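Local coordinates for protein Tube (Drosophila melanogaster, PDB 1D2Z) that recruits the kinase Pelle to the plasma membrane through its death domain and helps activate it in Toll signalling that sets embryonic dorsoventral polarity, at residues 113-118 against 134-139. Numbering follows the deposited sequence.
Sequences LLVQAE and STPARP
V115 and P136 meet where the extended tail of the Tube death domain, a six-helix bundle, runs past the C-terminal end of helix 107-116. The apolar half of the contact is the broader one, with one methyl set against two ring carbons: V115 has CG1 anti to the backbone N (chi1 173°), which leaves CG2 as the branch that reaches the proline, 3.9 Å from P136 CB and 4.1 Å from P136 CG. P136 in turn also rests on D124 of helix 120-130, so its ring bridges two helices of the bundle.

Beyond V115 the helix closes in a Schellman motif. E118, at positive phi (60°), is the C-prime residue; its N bonds to V115 O at 3.0 Å, while L119 N returns to L114 O. This turn redirects the chain, and the E118 side chain, extended beyond CG, carries its carboxylate to the ring of P139. The second half is sparser, a single carboxylate oxygen against a ring carbon, although P143 and Y73 of the Pelle death domain also lie against E118. The whole contact is at the surface, with no hydrogen bond between the segments. R138 directs its CB away from the helix; its guanidinium forms a salt bridge with D124 and a hydrogen bond to Pelle Y73 O, while E118 O accepts one from Pelle Q72. The tail and helix end thus both contribute to the Pelle interface, close to where E118 OE2 approaches P139 CG at 3.6 Å.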
loop_
_atom_site.group_PDB
_atom_site.type_symbol
_atom_site.label_atom_id
_atom_site.label_comp_id
_atom_site.label_asym_id
_atom_site.label_seq_id
_atom_site.Cartn_x
_atom_site.Cartn_y
_atom_site.Cartn_z
ATOM N N LEU B 113 -6.671 0.669 -10.470
ATOM C CA LEU B 113 -5.395 -0.023 -10.673
ATOM C C LEU B 113 -4.688 -0.208 -9.323
ATOM O O LEU B 113 -4.070 -1.241 -9.087
ATOM C CB LEU B 113 -4.495 0.724 -11.665
ATOM C CG LEU B 113 -4.958 0.709 -13.132
ATOM C CD1 LEU B 113 -3.982 1.482 -13.996
ATOM C CD2 LEU B 113 -5.072 -0.730 -13.639
ATOM N N LEU B 114 -4.819 0.771 -8.425
ATOM C CA LEU B 114 -4.202 0.672 -7.100
ATOM C C LEU B 114 -4.805 -0.514 -6.346
ATOM O O LEU B 114 -4.090 -1.286 -5.702
ATOM C CB LEU B 114 -4.409 1.962 -6.300
ATOM C CG LEU B 114 -3.672 3.214 -6.787
ATOM C CD1 LEU B 114 -4.141 4.427 -5.985
ATOM C CD2 LEU B 114 -2.171 3.023 -6.638
ATOM N N VAL B 115 -6.119 -0.677 -6.481
ATOM C CA VAL B 115 -6.846 -1.768 -5.837
ATOM C C VAL B 115 -6.410 -3.119 -6.413
ATOM O O VAL B 115 -6.180 -4.066 -5.666
ATOM C CB VAL B 115 -8.378 -1.584 -6.007
ATOM C CG1 VAL B 115 -9.142 -2.810 -5.477
ATOM C CG2 VAL B 115 -8.832 -0.318 -5.277
ATOM N N GLN B 116 -6.275 -3.192 -7.739
ATOM C CA GLN B 116 -5.844 -4.418 -8.417
ATOM C C GLN B 116 -4.467 -4.885 -7.925
ATOM O O GLN B 116 -4.216 -6.087 -7.811
ATOM C CB GLN B 116 -5.806 -4.200 -9.939
ATOM C CG GLN B 116 -5.167 -5.350 -10.738
ATOM C CD GLN B 116 -5.961 -6.645 -10.659
ATOM O OE1 GLN B 116 -7.191 -6.636 -10.520
ATOM N NE2 GLN B 116 -5.262 -7.770 -10.769
ATOM N N ALA B 117 -3.580 -3.936 -7.638
ATOM C CA ALA B 117 -2.237 -4.265 -7.153
ATOM C C ALA B 117 -2.148 -4.335 -5.619
ATOM O O ALA B 117 -1.058 -4.491 -5.057
ATOM C CB ALA B 117 -1.225 -3.256 -7.696
ATOM N N GLU B 118 -3.296 -4.212 -4.957
ATOM C CA GLU B 118 -3.394 -4.248 -3.494
ATOM C C GLU B 118 -2.593 -3.161 -2.776
ATOM O O GLU B 118 -2.115 -3.361 -1.653
ATOM C CB GLU B 118 -3.030 -5.634 -2.945
ATOM C CG GLU B 118 -3.916 -6.752 -3.491
ATOM C CD GLU B 118 -3.821 -8.055 -2.704
ATOM O OE1 GLU B 118 -2.730 -8.402 -2.200
ATOM O OE2 GLU B 118 -4.852 -8.744 -2.602
ATOM N N SER B 134 -15.609 6.460 0.419
ATOM C CA SER B 134 -15.153 5.551 1.463
ATOM C C SER B 134 -14.078 4.626 0.896
ATOM O O SER B 134 -14.053 4.345 -0.307
ATOM C CB SER B 134 -16.321 4.737 2.030
ATOM O OG SER B 134 -17.058 4.104 1.000
ATOM N N THR B 135 -13.186 4.170 1.764
ATOM C CA THR B 135 -12.096 3.289 1.359
ATOM C C THR B 135 -12.596 2.013 0.679
ATOM O O THR B 135 -13.616 1.451 1.074
ATOM C CB THR B 135 -11.195 2.944 2.558
ATOM O OG1 THR B 135 -11.972 2.316 3.585
ATOM C CG2 THR B 135 -10.560 4.216 3.119
ATOM N N PRO B 136 -11.905 1.567 -0.386
ATOM C CA PRO B 136 -12.298 0.353 -1.112
ATOM C C PRO B 136 -12.307 -0.896 -0.233
ATOM O O PRO B 136 -11.605 -0.962 0.778
ATOM C CB PRO B 136 -11.244 0.256 -2.223
ATOM C CG PRO B 136 -10.042 0.920 -1.612
ATOM C CD PRO B 136 -10.660 2.128 -0.943
ATOM N N ALA B 137 -13.122 -1.872 -0.621
ATOM C CA ALA B 137 -13.241 -3.132 0.111
ATOM C C ALA B 137 -11.957 -3.960 0.003
ATOM O O ALA B 137 -11.235 -3.887 -0.993
ATOM C CB ALA B 137 -14.435 -3.936 -0.416
ATOM N N ARG B 138 -11.678 -4.734 1.046
ATOM C CA ARG B 138 -10.500 -5.587 1.095
ATOM C C ARG B 138 -10.844 -7.021 0.698
ATOM O O ARG B 138 -11.999 -7.441 0.794
ATOM C CB ARG B 138 -9.932 -5.606 2.520
ATOM C CG ARG B 138 -9.552 -4.242 3.068
ATOM C CD ARG B 138 -8.532 -3.581 2.169
ATOM N NE ARG B 138 -8.054 -2.324 2.723
ATOM C CZ ARG B 138 -6.976 -2.207 3.490
ATOM N NH1 ARG B 138 -6.253 -3.282 3.801
ATOM N NH2 ARG B 138 -6.617 -1.006 3.934
ATOM N N PRO B 139 -9.848 -7.781 0.216
ATOM C CA PRO B 139 -10.086 -9.177 -0.175
ATOM C C PRO B 139 -10.294 -9.977 1.116
ATOM O O PRO B 139 -10.025 -9.466 2.211
ATOM C CB PRO B 139 -8.765 -9.578 -0.842
ATOM C CG PRO B 139 -8.192 -8.273 -1.312
ATOM C CD PRO B 139 -8.490 -7.358 -0.163
#